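Local atomic coordinates of putative lipoprotein (Bacteroides fragilis, PDB entry 4GBS), a protein that probably binds haem or a related ligand at the cell surface, as a predicted lipoprotein of the HmuY family. Residues 29-34 against 191-196; 74-79 against 135-140; 81-86 against 104-109. All coordinates share one frame; numbering follows the deposited sequence.

Contact 1: residues 29-34 against 191-196; sequences SGTVRV and TFDYIY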
ATOM      1  N   SER A  29     -11.509  -1.975  12.520  1.00 89.61           N
ATOM      2  CA  SER A  29     -11.124  -0.972  11.540  1.00 85.04           C
ATOM      3  C   SER A  29      -9.999  -0.077  12.071  1.00 87.10           C
ATOM      4  O   SER A  29      -9.623  -0.154  13.249  1.00 90.67           O
ATOM      5  CB  SER A  29     -12.337  -0.123  11.153  1.00 88.20           C
ATOM      6  OG  SER A  29     -12.762   0.788  12.155  1.00 97.21           O
ATOM      7  N   GLY A  30      -9.470   0.748  11.177  1.00 77.62           N
ATOM      8  CA  GLY A  30      -8.427   1.703  11.504  1.00 76.34           C
ATOM      9  C   GLY A  30      -7.922   2.468  10.301  1.00 76.51           C
ATOM     10  O   GLY A  30      -8.388   2.260   9.170  1.00 73.09           O
ATOM     11  N   THR A  31      -6.927   3.337  10.551  1.00 72.40           N
ATOM     12  CA  THR A  31      -6.313   4.191   9.550  1.00 68.27           C
ATOM     13  C   THR A  31      -4.816   4.189   9.757  1.00 71.34           C
ATOM     14  O   THR A  31      -4.332   4.394  10.869  1.00 73.33           O
ATOM     15  CB  THR A  31      -6.911   5.600   9.636  1.00 70.97           C
ATOM     16  OG1 THR A  31      -8.336   5.504   9.553  1.00 76.39           O
ATOM     17  CG2 THR A  31      -6.379   6.541   8.566  1.00 62.16           C
ATOM     18  N   VAL A  32      -4.089   3.964   8.665  1.00 65.36           N
ATOM     19  CA  VAL A  32      -2.629   3.952   8.625  1.00 63.72           C
ATOM     20  C   VAL A  32      -2.161   5.140   7.786  1.00 65.14           C
ATOM     21  O   VAL A  32      -2.714   5.372   6.707  1.00 61.76           O
ATOM     22  CB  VAL A  32      -2.077   2.599   8.075  1.00 64.44           C
ATOM     23  CG1 VAL A  32      -0.551   2.588   8.009  1.00 63.24           C
ATOM     24  CG2 VAL A  32      -2.582   1.426   8.895  1.00 65.65           C
ATOM     25  N   ARG A  33      -1.136   5.871   8.279  1.00 62.60           N
ATOM     26  CA  ARG A  33      -0.506   6.977   7.562  1.00 61.82           C
ATOM     27  C   ARG A  33       1.013   6.761   7.570  1.00 65.83           C
ATOM     28  O   ARG A  33       1.603   6.547   8.629  1.00 68.07           O
ATOM     29  CB  ARG A  33      -0.905   8.345   8.155  1.00 65.59           C
ATOM     30  CG  ARG A  33      -0.403   9.550   7.349  1.00 71.65           C
ATOM     31  CD  ARG A  33      -0.998  10.873   7.835  1.00 80.75           C
ATOM     32  NE  ARG A  33      -0.578  11.994   6.985  1.00 90.02           N
ATOM     33  CZ  ARG A  33       0.403  12.847   7.276  1.00104.12           C
ATOM     34  NH1 ARG A  33       1.040  12.767   8.439  1.00 93.08           N
ATOM     35  NH2 ARG A  33       0.722  13.818   6.424  1.00 87.44           N
ATOM     36  N   VAL A  34       1.636   6.754   6.380  1.00 60.53           N
ATOM     37  CA  VAL A  34       3.081   6.553   6.267  1.00 60.62           C
ATOM     38  C   VAL A  34       3.699   7.601   5.345  1.00 63.46           C
ATOM     39  O   VAL A  34       3.059   8.062   4.395  1.00 62.18           O
ATOM     40  CB  VAL A  34       3.496   5.119   5.786  1.00 63.25           C
ATOM     41  CG1 VAL A  34       3.129   4.043   6.810  1.00 64.17           C
ATOM     42  CG2 VAL A  34       2.950   4.776   4.405  1.00 59.81           C
ATOM     43  N   THR A 191      -2.096   7.653   3.123  1.00 55.79           N
ATOM     44  CA  THR A 191      -3.085   7.393   4.180  1.00 57.12           C
ATOM     45  C   THR A 191      -4.128   6.419   3.659  1.00 60.85           C
ATOM     46  O   THR A 191      -4.725   6.690   2.617  1.00 60.65           O
ATOM     47  CB  THR A 191      -3.756   8.700   4.679  1.00 62.30           C
ATOM     48  OG1 THR A 191      -2.769   9.639   5.088  1.00 64.96           O
ATOM     49  CG2 THR A 191      -4.740   8.464   5.814  1.00 57.76           C
ATOM     50  N   PHE A 192      -4.360   5.296   4.370  1.00 57.31           N
ATOM     51  CA  PHE A 192      -5.404   4.374   3.951  1.00 56.94           C
ATOM     52  C   PHE A 192      -6.238   3.902   5.154  1.00 62.92           C
ATOM     53  O   PHE A 192      -5.745   3.818   6.284  1.00 61.98           O
ATOM     54  CB  PHE A 192      -4.838   3.165   3.190  1.00 57.20           C
ATOM     55  CG  PHE A 192      -3.960   2.210   3.958  1.00 58.81           C
ATOM     56  CD1 PHE A 192      -4.517   1.168   4.704  1.00 63.38           C
ATOM     57  CD2 PHE A 192      -2.572   2.302   3.884  1.00 60.89           C
ATOM     58  CE1 PHE A 192      -3.708   0.271   5.404  1.00 64.82           C
ATOM     59  CE2 PHE A 192      -1.756   1.391   4.573  1.00 64.59           C
ATOM     60  CZ  PHE A 192      -2.330   0.369   5.311  1.00 63.97           C
ATOM     61  N   ASP A 193      -7.522   3.611   4.888  1.00 61.91           N
ATOM     62  CA  ASP A 193      -8.454   3.041   5.856  1.00 64.70           C
ATOM     63  C   ASP A 193      -8.541   1.558   5.609  1.00 69.49           C
ATOM     64  O   ASP A 193      -8.424   1.113   4.460  1.00 67.02           O
ATOM     65  CB  ASP A 193      -9.839   3.695   5.793  1.00 68.30           C
ATOM     66  CG  ASP A 193      -9.924   5.144   6.225  1.00 78.24           C
ATOM     67  OD1 ASP A 193      -8.973   5.628   6.869  1.00 76.17           O
ATOM     68  OD2 ASP A 193     -10.962   5.792   5.932  1.00 88.61           O
ATOM     69  N   TYR A 194      -8.719   0.781   6.677  1.00 69.39           N
ATOM     70  CA  TYR A 194      -8.783  -0.665   6.509  1.00 68.61           C
ATOM     71  C   TYR A 194      -9.878  -1.287   7.388  1.00 75.98           C
ATOM     72  O   TYR A 194     -10.382  -0.664   8.314  1.00 78.98           O
ATOM     73  CB  TYR A 194      -7.408  -1.317   6.834  1.00 67.51           C
ATOM     74  CG  TYR A 194      -6.999  -1.204   8.290  1.00 69.43           C
ATOM     75  CD1 TYR A 194      -7.407  -2.153   9.230  1.00 74.14           C
ATOM     76  CD2 TYR A 194      -6.186  -0.163   8.728  1.00 68.34           C
ATOM     77  CE1 TYR A 194      -7.061  -2.036  10.575  1.00 75.81           C
ATOM     78  CE2 TYR A 194      -5.803  -0.059  10.066  1.00 71.16           C
ATOM     79  CZ  TYR A 194      -6.259  -0.986  10.990  1.00 78.65           C
ATOM     80  OH  TYR A 194      -5.934  -0.844  12.321  1.00 82.60           O
ATOM     81  N   ILE A 195     -10.227  -2.526   7.065  1.00 73.10           N
ATOM     82  CA  ILE A 195     -11.058  -3.451   7.830  1.00 76.51           C
ATOM     83  C   ILE A 195     -10.216  -4.684   8.015  1.00 79.87           C
ATOM     84  O   ILE A 195      -9.878  -5.321   7.018  1.00 77.43           O
ATOM     85  CB  ILE A 195     -12.465  -3.784   7.251  1.00 81.38           C
ATOM     86  CG1 ILE A 195     -13.322  -2.537   7.033  1.00 82.30           C
ATOM     87  CG2 ILE A 195     -13.171  -4.833   8.143  1.00 84.14           C
ATOM     88  CD1 ILE A 195     -14.569  -2.789   6.143  1.00 92.13           C
ATOM     89  N   TYR A 196      -9.822  -4.996   9.252  1.00 78.80           N
ATOM     90  CA  TYR A 196      -9.052  -6.195   9.491  1.00 79.15           C
ATOM     91  C   TYR A 196      -9.385  -6.736  10.872  1.00 88.43           C
ATOM     92  O   TYR A 196      -9.217  -6.027  11.870  1.00 89.31           O
ATOM     93  CB  TYR A 196      -7.526  -5.999   9.318  1.00 77.26           C
ATOM     94  CG  TYR A 196      -6.777  -7.300   9.518  1.00 78.68           C
ATOM     95  CD1 TYR A 196      -6.762  -8.277   8.527  1.00 79.34           C
ATOM     96  CD2 TYR A 196      -6.149  -7.587  10.727  1.00 81.30           C
ATOM     97  CE1 TYR A 196      -6.181  -9.523   8.749  1.00 80.86           C
ATOM     98  CE2 TYR A 196      -5.523  -8.815  10.943  1.00 82.79           C
ATOM     99  CZ  TYR A 196      -5.534  -9.777   9.946  1.00 87.49           C
ATOM    100  OH  TYR A 196      -4.904 -10.982  10.137  1.00 84.67           O
TER
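Strands 29-34 and 191-195 are antiparallel neighbours in the large sheet of this all-beta HmuY-family fold. They run 156° apart, and their axes come within 4.8 Å. Val32 and Phe192 form a hydrogen-bonded pair with two nearly straight bonds: Val32 N gives to Phe192 O and Phe192 N gives to Val32 O, both at 2.9 Å. Gly30 and Tyr194 form the next such pair. Tyr194 N bonds Gly30 O at 2.9 Å, but the return bond from Gly30 N to Tyr194 O is weak, at 3.3 Å.

On the face of Val32, Phe192 and Tyr194 the contact is apolar. Phe192 and Tyr194 both hold CG between the backbone N and the carbonyl carbon (chi1 66° and 67°), which brings the rings back across the neighbouring strand. Val32 CB lies over one face of the Phe192 ring, 3.8 Å from its centroid, a CH-pi contact. Gly30 CA sits over a face of the Tyr194 ring in the same way, also 3.8 Å from the centroid. With no side chain on Gly30, the ring can lie flat on the backbone.

The opposite face is more polar. Thr31 OG1 gives a 2.8 Å hydrogen bond to Asp193 OD1, meeting it from above the carboxylate plane. Farther along, the aliphatic part of Arg33 passes Thr191, with CG 3.3 Å from OG1. The Arg33 guanidinium goes on to a salt bridge with Glu13.

Strand 19-24 flanks 29-34, and strand 172-179 flanks 191-195. Ile52 of strand 51-54 packs on Val32.

Contact 2: residues 74-79 against 135-140; sequences RYDVKT and SDFNPE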
ATOM      1  N   ARG A  74       7.220   4.675  -2.071  1.00 52.35           N
ATOM      2  CA  ARG A  74       6.608   5.639  -2.986  1.00 51.82           C
ATOM      3  C   ARG A  74       5.120   5.266  -3.104  1.00 55.83           C
ATOM      4  O   ARG A  74       4.451   5.171  -2.074  1.00 54.35           O
ATOM      5  CB  ARG A  74       7.330   5.709  -4.350  1.00 49.00           C
ATOM      6  CG  ARG A  74       8.759   6.255  -4.258  1.00 51.71           C
ATOM      7  CD  ARG A  74       8.810   7.714  -3.887  1.00 57.59           C
ATOM      8  NE  ARG A  74       8.118   8.547  -4.873  1.00 61.07           N
ATOM      9  CZ  ARG A  74       7.983   9.866  -4.785  1.00 72.14           C
ATOM     10  NH1 ARG A  74       8.496  10.527  -3.754  1.00 51.89           N
ATOM     11  NH2 ARG A  74       7.321  10.533  -5.716  1.00 72.76           N
ATOM     12  N   TYR A  75       4.620   4.956  -4.314  1.00 53.93           N
ATOM     13  CA  TYR A  75       3.200   4.595  -4.464  1.00 52.69           C
ATOM     14  C   TYR A  75       3.036   3.109  -4.706  1.00 56.07           C
ATOM     15  O   TYR A  75       1.915   2.648  -4.932  1.00 58.11           O
ATOM     16  CB  TYR A  75       2.563   5.393  -5.616  1.00 53.46           C
ATOM     17  CG  TYR A  75       2.887   6.874  -5.566  1.00 54.89           C
ATOM     18  CD1 TYR A  75       2.390   7.693  -4.539  1.00 56.58           C
ATOM     19  CD2 TYR A  75       3.671   7.465  -6.552  1.00 55.48           C
ATOM     20  CE1 TYR A  75       2.695   9.055  -4.489  1.00 58.14           C
ATOM     21  CE2 TYR A  75       3.983   8.822  -6.507  1.00 56.80           C
ATOM     22  CZ  TYR A  75       3.491   9.610  -5.478  1.00 63.97           C
ATOM     23  OH  TYR A  75       3.838  10.936  -5.468  1.00 69.45           O
ATOM     24  N   ASP A  76       4.160   2.372  -4.629  1.00 50.62           N
ATOM     25  CA  ASP A  76       4.311   0.937  -4.841  1.00 48.92           C
ATOM     26  C   ASP A  76       3.992   0.135  -3.602  1.00 52.32           C
ATOM     27  O   ASP A  76       4.372   0.505  -2.494  1.00 51.72           O
ATOM     28  CB  ASP A  76       5.759   0.602  -5.265  1.00 50.83           C
ATOM     29  CG  ASP A  76       6.397   1.494  -6.308  1.00 60.86           C
ATOM     30  OD1 ASP A  76       5.707   1.839  -7.300  1.00 67.00           O
ATOM     31  OD2 ASP A  76       7.594   1.826  -6.151  1.00 59.53           O
ATOM     32  N   VAL A  77       3.347  -1.006  -3.807  1.00 49.33           N
ATOM     33  CA  VAL A  77       2.972  -1.923  -2.742  1.00 48.44           C
ATOM     34  C   VAL A  77       3.544  -3.311  -3.038  1.00 51.97           C
ATOM     35  O   VAL A  77       3.510  -3.769  -4.180  1.00 52.04           O
ATOM     36  CB  VAL A  77       1.414  -1.989  -2.557  1.00 50.82           C
ATOM     37  CG1 VAL A  77       1.014  -2.980  -1.460  1.00 50.71           C
ATOM     38  CG2 VAL A  77       0.813  -0.617  -2.277  1.00 49.67           C
ATOM     39  N   LYS A  78       4.047  -3.973  -2.002  1.00 48.82           N
ATOM     40  CA  LYS A  78       4.436  -5.378  -2.055  1.00 49.42           C
ATOM     41  C   LYS A  78       3.760  -6.052  -0.867  1.00 53.32           C
ATOM     42  O   LYS A  78       3.442  -5.386   0.130  1.00 51.65           O
ATOM     43  CB  LYS A  78       5.960  -5.630  -2.107  1.00 51.62           C
ATOM     44  CG  LYS A  78       6.726  -5.364  -0.832  1.00 50.71           C
ATOM     45  CD  LYS A  78       8.151  -5.889  -0.970  1.00 51.64           C
ATOM     46  CE  LYS A  78       8.937  -5.644   0.292  1.00 51.02           C
ATOM     47  NZ  LYS A  78      10.303  -6.210   0.179  1.00 64.54           N
ATOM     48  N   THR A  79       3.490  -7.350  -0.988  1.00 50.47           N
ATOM     49  CA  THR A  79       2.847  -8.085   0.092  1.00 51.22           C
ATOM     50  C   THR A  79       3.827  -9.149   0.569  1.00 55.70           C
ATOM     51  O   THR A  79       4.865  -9.367  -0.057  1.00 54.16           O
ATOM     52  CB  THR A  79       1.484  -8.667  -0.352  1.00 55.45           C
ATOM     53  OG1 THR A  79       1.701  -9.761  -1.232  1.00 60.16           O
ATOM     54  CG2 THR A  79       0.570  -7.625  -1.014  1.00 45.59           C
ATOM     55  N   SER A 135      12.870  -6.660  -6.768  1.00 58.75           N
ATOM     56  CA  SER A 135      11.903  -6.700  -5.688  1.00 55.70           C
ATOM     57  C   SER A 135      10.593  -7.333  -6.074  1.00 57.27           C
ATOM     58  O   SER A 135      10.210  -7.314  -7.237  1.00 55.74           O
ATOM     59  CB  SER A 135      11.616  -5.257  -5.251  1.00 56.99           C
ATOM     60  OG  SER A 135      10.585  -5.138  -4.285  1.00 54.96           O
ATOM     61  N   ASP A 136       9.858  -7.810  -5.060  1.00 54.70           N
ATOM     62  CA  ASP A 136       8.469  -8.222  -5.197  1.00 53.50           C
ATOM     63  C   ASP A 136       7.637  -6.988  -5.366  1.00 55.54           C
ATOM     64  O   ASP A 136       7.992  -5.919  -4.837  1.00 55.46           O
ATOM     65  CB  ASP A 136       7.980  -9.049  -3.994  1.00 55.49           C
ATOM     66  CG  ASP A 136       8.306 -10.522  -4.019  1.00 66.80           C
ATOM     67  OD1 ASP A 136       8.702 -11.022  -5.084  1.00 70.18           O
ATOM     68  OD2 ASP A 136       8.028 -11.203  -3.018  1.00 70.57           O
ATOM     69  N   PHE A 137       6.536  -7.110  -6.093  1.00 49.86           N
ATOM     70  CA  PHE A 137       5.650  -5.994  -6.353  1.00 47.25           C
ATOM     71  C   PHE A 137       4.232  -6.504  -6.576  1.00 53.48           C
ATOM     72  O   PHE A 137       4.052  -7.447  -7.355  1.00 55.49           O
ATOM     73  CB  PHE A 137       6.173  -5.223  -7.573  1.00 49.01           C
ATOM     74  CG  PHE A 137       5.241  -4.160  -8.111  1.00 49.74           C
ATOM     75  CD1 PHE A 137       5.067  -2.956  -7.433  1.00 50.84           C
ATOM     76  CD2 PHE A 137       4.572  -4.347  -9.317  1.00 51.05           C
ATOM     77  CE1 PHE A 137       4.214  -1.972  -7.939  1.00 51.10           C
ATOM     78  CE2 PHE A 137       3.725  -3.358  -9.826  1.00 53.77           C
ATOM     79  CZ  PHE A 137       3.549  -2.180  -9.133  1.00 50.69           C
ATOM     80  N   ASN A 138       3.229  -5.907  -5.894  1.00 49.02           N
ATOM     81  CA  ASN A 138       1.851  -6.308  -6.127  1.00 49.44           C
ATOM     82  C   ASN A 138       1.231  -5.344  -7.112  1.00 54.96           C
ATOM     83  O   ASN A 138       0.978  -4.192  -6.745  1.00 55.09           O
ATOM     84  CB  ASN A 138       1.006  -6.410  -4.858  1.00 46.63           C
ATOM     85  CG  ASN A 138      -0.219  -7.267  -5.120  1.00 61.26           C
ATOM     86  OD1 ASN A 138      -1.219  -6.815  -5.659  1.00 58.49           O
ATOM     87  ND2 ASN A 138      -0.119  -8.556  -4.879  1.00 55.80           N
ATOM     88  N   PRO A 139       1.009  -5.765  -8.378  1.00 52.26           N
ATOM     89  CA  PRO A 139       0.439  -4.827  -9.363  1.00 52.71           C
ATOM     90  C   PRO A 139      -1.027  -4.495  -9.100  1.00 59.01           C
ATOM     91  O   PRO A 139      -1.525  -3.502  -9.631  1.00 60.00           O
ATOM     92  CB  PRO A 139       0.584  -5.583 -10.691  1.00 56.44           C
ATOM     93  CG  PRO A 139       0.612  -7.039 -10.311  1.00 61.27           C
ATOM     94  CD  PRO A 139       1.288  -7.096  -8.978  1.00 54.89           C
ATOM     95  N   GLU A 140      -1.719  -5.329  -8.311  1.00 56.57           N
ATOM     96  CA  GLU A 140      -3.138  -5.156  -8.067  1.00 58.56           C
ATOM     97  C   GLU A 140      -3.371  -4.078  -7.005  1.00 62.50           C
ATOM     98  O   GLU A 140      -4.156  -3.172  -7.267  1.00 62.79           O
ATOM     99  CB  GLU A 140      -3.802  -6.490  -7.654  1.00 61.60           C
ATOM    100  CG  GLU A 140      -5.328  -6.503  -7.719  1.00 70.38           C
ATOM    101  CD  GLU A 140      -5.974  -6.553  -9.092  1.00 83.09           C
ATOM    102  OE1 GLU A 140      -5.249  -6.422 -10.105  1.00 77.86           O
ATOM    103  OE2 GLU A 140      -7.203  -6.783  -9.155  1.00 73.53           O
TER
HETATM  104  O   HOH W   1      11.762  -5.196  -1.881  1.00 56.61           O
HETATM  105  O   HOH W   2       7.194 -10.401  -0.623  1.00 53.28           O
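The Phe137 ring turns its edge to Asp76: Asp76 CB lies near the ring plane, 4.0 Å from CE1. The contact joins two sheets of the all-beta fold. Strand 76-79 is an outermost strand of the four-stranded sheet, and strand 135-137 belongs to the large one. Their directions differ by 98°, so this is no sheet pairing.

The Asp76 carboxylate and the Phe137 ring have their planes 81° apart, and the two side chains cross at about a right angle. Val77 O approaches the same ring obliquely, at CD1. Phe137 CB starts away from strand 76-79, but CG is anti to the backbone N (chi1 171°) and the ring end comes back toward it. Asp76 OD2 is hydrogen-bonded to His73 ND1.

A single direct hydrogen bond joins the segments, from Asn138 N to Val77 O at 2.8 Å, and it is nearly straight. Beyond it, the Asn138 amide lies by the methyl of Thr79, with ND2 4.0 Å from CG2. The amide is held from outside, since ND2 gives hydrogen bonds to Val107 O and to Asp109 OD1, an oxygen also bonded to Thr79 OG1, while OD1 accepts from Leu141 N.

Lys78 lays its extended chain along the other segment, with CB 3.4 Å from Asp136 O. Its ammonium makes a salt bridge with Asp64 and also gives a hydrogen bond to a water. That water in turn donates to Ser135 OG, which itself bonds Asp136 O. A second water donates to Thr79 O at 2.6 Å and to Asp136 OD2 at 2.7 Å.

Contact 3: residues 81-86 against 104-109; sequences GGEVLE and GIFVAD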
ATOM      1  N   GLY A  81       3.869 -12.622   0.678  1.00 57.76           N
ATOM      2  CA  GLY A  81       3.224 -13.851   0.217  1.00 58.47           C
ATOM      3  C   GLY A  81       1.707 -13.728   0.127  1.00 63.63           C
ATOM      4  O   GLY A  81       0.994 -14.725   0.192  1.00 66.10           O
ATOM      5  N   GLY A  82       1.216 -12.502  -0.001  1.00 59.56           N
ATOM      6  CA  GLY A  82      -0.209 -12.200  -0.069  1.00 60.74           C
ATOM      7  C   GLY A  82      -0.749 -12.165  -1.482  1.00 64.84           C
ATOM      8  O   GLY A  82      -0.000 -12.358  -2.446  1.00 64.12           O
ATOM      9  N   GLU A  83      -2.059 -11.976  -1.610  1.00 61.34           N
ATOM     10  CA  GLU A  83      -2.739 -11.873  -2.897  1.00 62.14           C
ATOM     11  C   GLU A  83      -3.857 -10.837  -2.756  1.00 65.53           C
ATOM     12  O   GLU A  83      -4.490 -10.724  -1.701  1.00 65.27           O
ATOM     13  CB  GLU A  83      -3.239 -13.222  -3.438  1.00 66.70           C
ATOM     14  CG  GLU A  83      -4.118 -14.035  -2.503  1.00 80.28           C
ATOM     15  CD  GLU A  83      -4.542 -15.390  -3.035  1.00 98.51           C
ATOM     16  OE1 GLU A  83      -3.970 -15.855  -4.049  1.00 90.10           O
ATOM     17  OE2 GLU A  83      -5.438 -16.002  -2.409  1.00 92.59           O
ATOM     18  N   VAL A  84      -4.003  -9.999  -3.786  1.00 61.81           N
ATOM     19  CA  VAL A  84      -4.920  -8.873  -3.735  1.00 60.93           C
ATOM     20  C   VAL A  84      -5.962  -8.942  -4.851  1.00 67.58           C
ATOM     21  O   VAL A  84      -5.657  -9.332  -5.974  1.00 68.35           O
ATOM     22  CB  VAL A  84      -4.110  -7.556  -3.833  1.00 61.09           C
ATOM     23  CG1 VAL A  84      -5.017  -6.330  -3.786  1.00 60.42           C
ATOM     24  CG2 VAL A  84      -3.047  -7.481  -2.741  1.00 59.18           C
ATOM     25  N   LEU A  85      -7.183  -8.503  -4.527  1.00 65.17           N
ATOM     26  CA  LEU A  85      -8.291  -8.343  -5.454  1.00 67.10           C
ATOM     27  C   LEU A  85      -8.794  -6.898  -5.401  1.00 69.41           C
ATOM     28  O   LEU A  85      -9.110  -6.398  -4.321  1.00 68.10           O
ATOM     29  CB  LEU A  85      -9.441  -9.341  -5.159  1.00 70.70           C
ATOM     30  CG  LEU A  85     -10.750  -9.177  -5.977  1.00 78.55           C
ATOM     31  CD1 LEU A  85     -10.508  -9.303  -7.491  1.00 79.69           C
ATOM     32  CD2 LEU A  85     -11.804 -10.168  -5.525  1.00 84.33           C
ATOM     33  N   GLU A  86      -8.857  -6.233  -6.565  1.00 66.26           N
ATOM     34  CA  GLU A  86      -9.432  -4.900  -6.708  1.00 65.40           C
ATOM     35  C   GLU A  86     -10.944  -5.066  -6.886  1.00 73.91           C
ATOM     36  O   GLU A  86     -11.389  -5.594  -7.917  1.00 74.90           O
ATOM     37  CB  GLU A  86      -8.789  -4.132  -7.879  1.00 65.87           C
ATOM     38  CG  GLU A  86      -9.369  -2.734  -8.060  1.00 75.45           C
ATOM     39  CD  GLU A  86      -8.908  -1.965  -9.280  1.00 91.19           C
ATOM     40  OE1 GLU A  86      -9.245  -2.395 -10.408  1.00 89.95           O
ATOM     41  OE2 GLU A  86      -8.302  -0.881  -9.106  1.00 76.06           O
ATOM     42  N   GLY A 104     -13.786 -12.526  -7.943  1.00101.47           N
ATOM     43  CA  GLY A 104     -12.683 -12.055  -8.766  1.00 97.24           C
ATOM     44  C   GLY A 104     -11.408 -12.842  -8.552  1.00 96.75           C
ATOM     45  O   GLY A 104     -11.310 -13.646  -7.620  1.00 96.22           O
ATOM     46  N   ILE A 105     -10.423 -12.621  -9.430  1.00 90.54           N
ATOM     47  CA  ILE A 105      -9.143 -13.320  -9.362  1.00 88.11           C
ATOM     48  C   ILE A 105      -8.195 -12.524  -8.472  1.00 84.02           C
ATOM     49  O   ILE A 105      -7.942 -11.339  -8.738  1.00 81.58           O
ATOM     50  CB  ILE A 105      -8.506 -13.591 -10.764  1.00 93.34           C
ATOM     51  CG1 ILE A 105      -9.498 -14.200 -11.794  1.00100.12           C
ATOM     52  CG2 ILE A 105      -7.230 -14.431 -10.652  1.00 92.79           C
ATOM     53  CD1 ILE A 105     -10.377 -13.147 -12.612  1.00112.31           C
ATOM     54  N   PHE A 106      -7.677 -13.182  -7.415  1.00 76.11           N
ATOM     55  CA  PHE A 106      -6.700 -12.599  -6.496  1.00 70.43           C
ATOM     56  C   PHE A 106      -5.327 -12.648  -7.158  1.00 73.45           C
ATOM     57  O   PHE A 106      -4.923 -13.678  -7.711  1.00 75.68           O
ATOM     58  CB  PHE A 106      -6.712 -13.303  -5.132  1.00 71.26           C
ATOM     59  CG  PHE A 106      -7.777 -12.789  -4.195  1.00 71.78           C
ATOM     60  CD1 PHE A 106      -9.109 -13.158  -4.356  1.00 77.32           C
ATOM     61  CD2 PHE A 106      -7.446 -11.953  -3.134  1.00 69.82           C
ATOM     62  CE1 PHE A 106     -10.093 -12.673  -3.494  1.00 78.47           C
ATOM     63  CE2 PHE A 106      -8.432 -11.462  -2.275  1.00 72.85           C
ATOM     64  CZ  PHE A 106      -9.747 -11.826  -2.461  1.00 74.37           C
ATOM     65  N   VAL A 107      -4.643 -11.502  -7.156  1.00 66.52           N
ATOM     66  CA  VAL A 107      -3.364 -11.336  -7.825  1.00 64.00           C
ATOM     67  C   VAL A 107      -2.227 -11.343  -6.810  1.00 66.33           C
ATOM     68  O   VAL A 107      -2.198 -10.530  -5.876  1.00 63.66           O
ATOM     69  CB  VAL A 107      -3.370 -10.037  -8.651  1.00 65.51           C
ATOM     70  CG1 VAL A 107      -2.064  -9.860  -9.422  1.00 63.97           C
ATOM     71  CG2 VAL A 107      -4.570 -10.004  -9.593  1.00 67.75           C
ATOM     72  N   ALA A 108      -1.287 -12.272  -7.020  1.00 63.92           N
ATOM     73  CA  ALA A 108      -0.099 -12.398  -6.186  1.00 61.95           C
ATOM     74  C   ALA A 108       0.967 -11.406  -6.641  1.00 61.70           C
ATOM     75  O   ALA A 108       0.817 -10.793  -7.693  1.00 61.35           O
ATOM     76  CB  ALA A 108       0.428 -13.826  -6.248  1.00 64.24           C
ATOM     77  N   ASP A 109       2.027 -11.239  -5.846  1.00 56.44           N
ATOM     78  CA  ASP A 109       3.144 -10.379  -6.209  1.00 55.36           C
ATOM     79  C   ASP A 109       3.910 -10.939  -7.367  1.00 62.00           C
ATOM     80  O   ASP A 109       3.952 -12.157  -7.568  1.00 63.65           O
ATOM     81  CB  ASP A 109       4.126 -10.174  -5.038  1.00 55.56           C
ATOM     82  CG  ASP A 109       3.629  -9.346  -3.878  1.00 60.01           C
ATOM     83  OD1 ASP A 109       2.399  -9.156  -3.763  1.00 58.90           O
ATOM     84  OD2 ASP A 109       4.467  -8.898  -3.076  1.00 66.14           O
TER
HETATM   85  O   HOH W   3       2.377 -12.574  -3.378  1.00 68.88           O
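Val84 and Val107 exchange two backbone hydrogen bonds: Val84 N gives to Val107 O at 2.8 Å, and Val107 N gives to Val84 O at 2.7 Å. Both are nearly straight at hydrogen. They make an antiparallel hydrogen-bonded pair in the large sheet of the HmuY-family fold, joining strand 83-86 to strand 107-112.

Towards Gly82 a water bridges the two segments, donating to Gly82 O and accepting from Asp109 N. The Asp109 carboxylate is engaged by segments 74-79 and 135-140. The Glu83 carboxylate forms a salt bridge with Arg166 of strand 163-166, while its CD lies 3.7 Å from Phe106 CB. Arg166 also makes a cation-pi contact with Phe106.

Packing centres on Leu85 and Phe106, whose side chains cross at about a right angle. Leu85 CB sits over the middle of one ring face, 3.6 Å from the centroid and only 6° off the normal, a CH-pi contact. Glu83 O lies at the ring edge, near the plane of the Phe106 ring. Leu85 CG, anti to the backbone N (chi1 174°), carries the two methyls to different partners. CD2 touches Phe106 CE1, whereas Leu85 CD1 reaches past the ring to the backbone, 3.7 Å from Gly104 CA and 3.5 Å from Ile105 O.

Contacts 1 and 3 are both antiparallel pairings within the large sheet, their centres about 19 Å apart. Contact 1 is buried and has a longer ladder, with aromatic side chains on one face. Contact 3 is partly exposed and has one firm hydrogen-bonded pair. Contact 2 is buried but joins two sheets, so side chains and waters do much of the work that backbone bonds do in contact 1. Contacts 2 and 3 touch, through the Asp109 carboxylate and through packing of Asn138 and Glu140 on Val84. Contact 1 touches neither, and its nearest atoms are about 7 Å from contact 2.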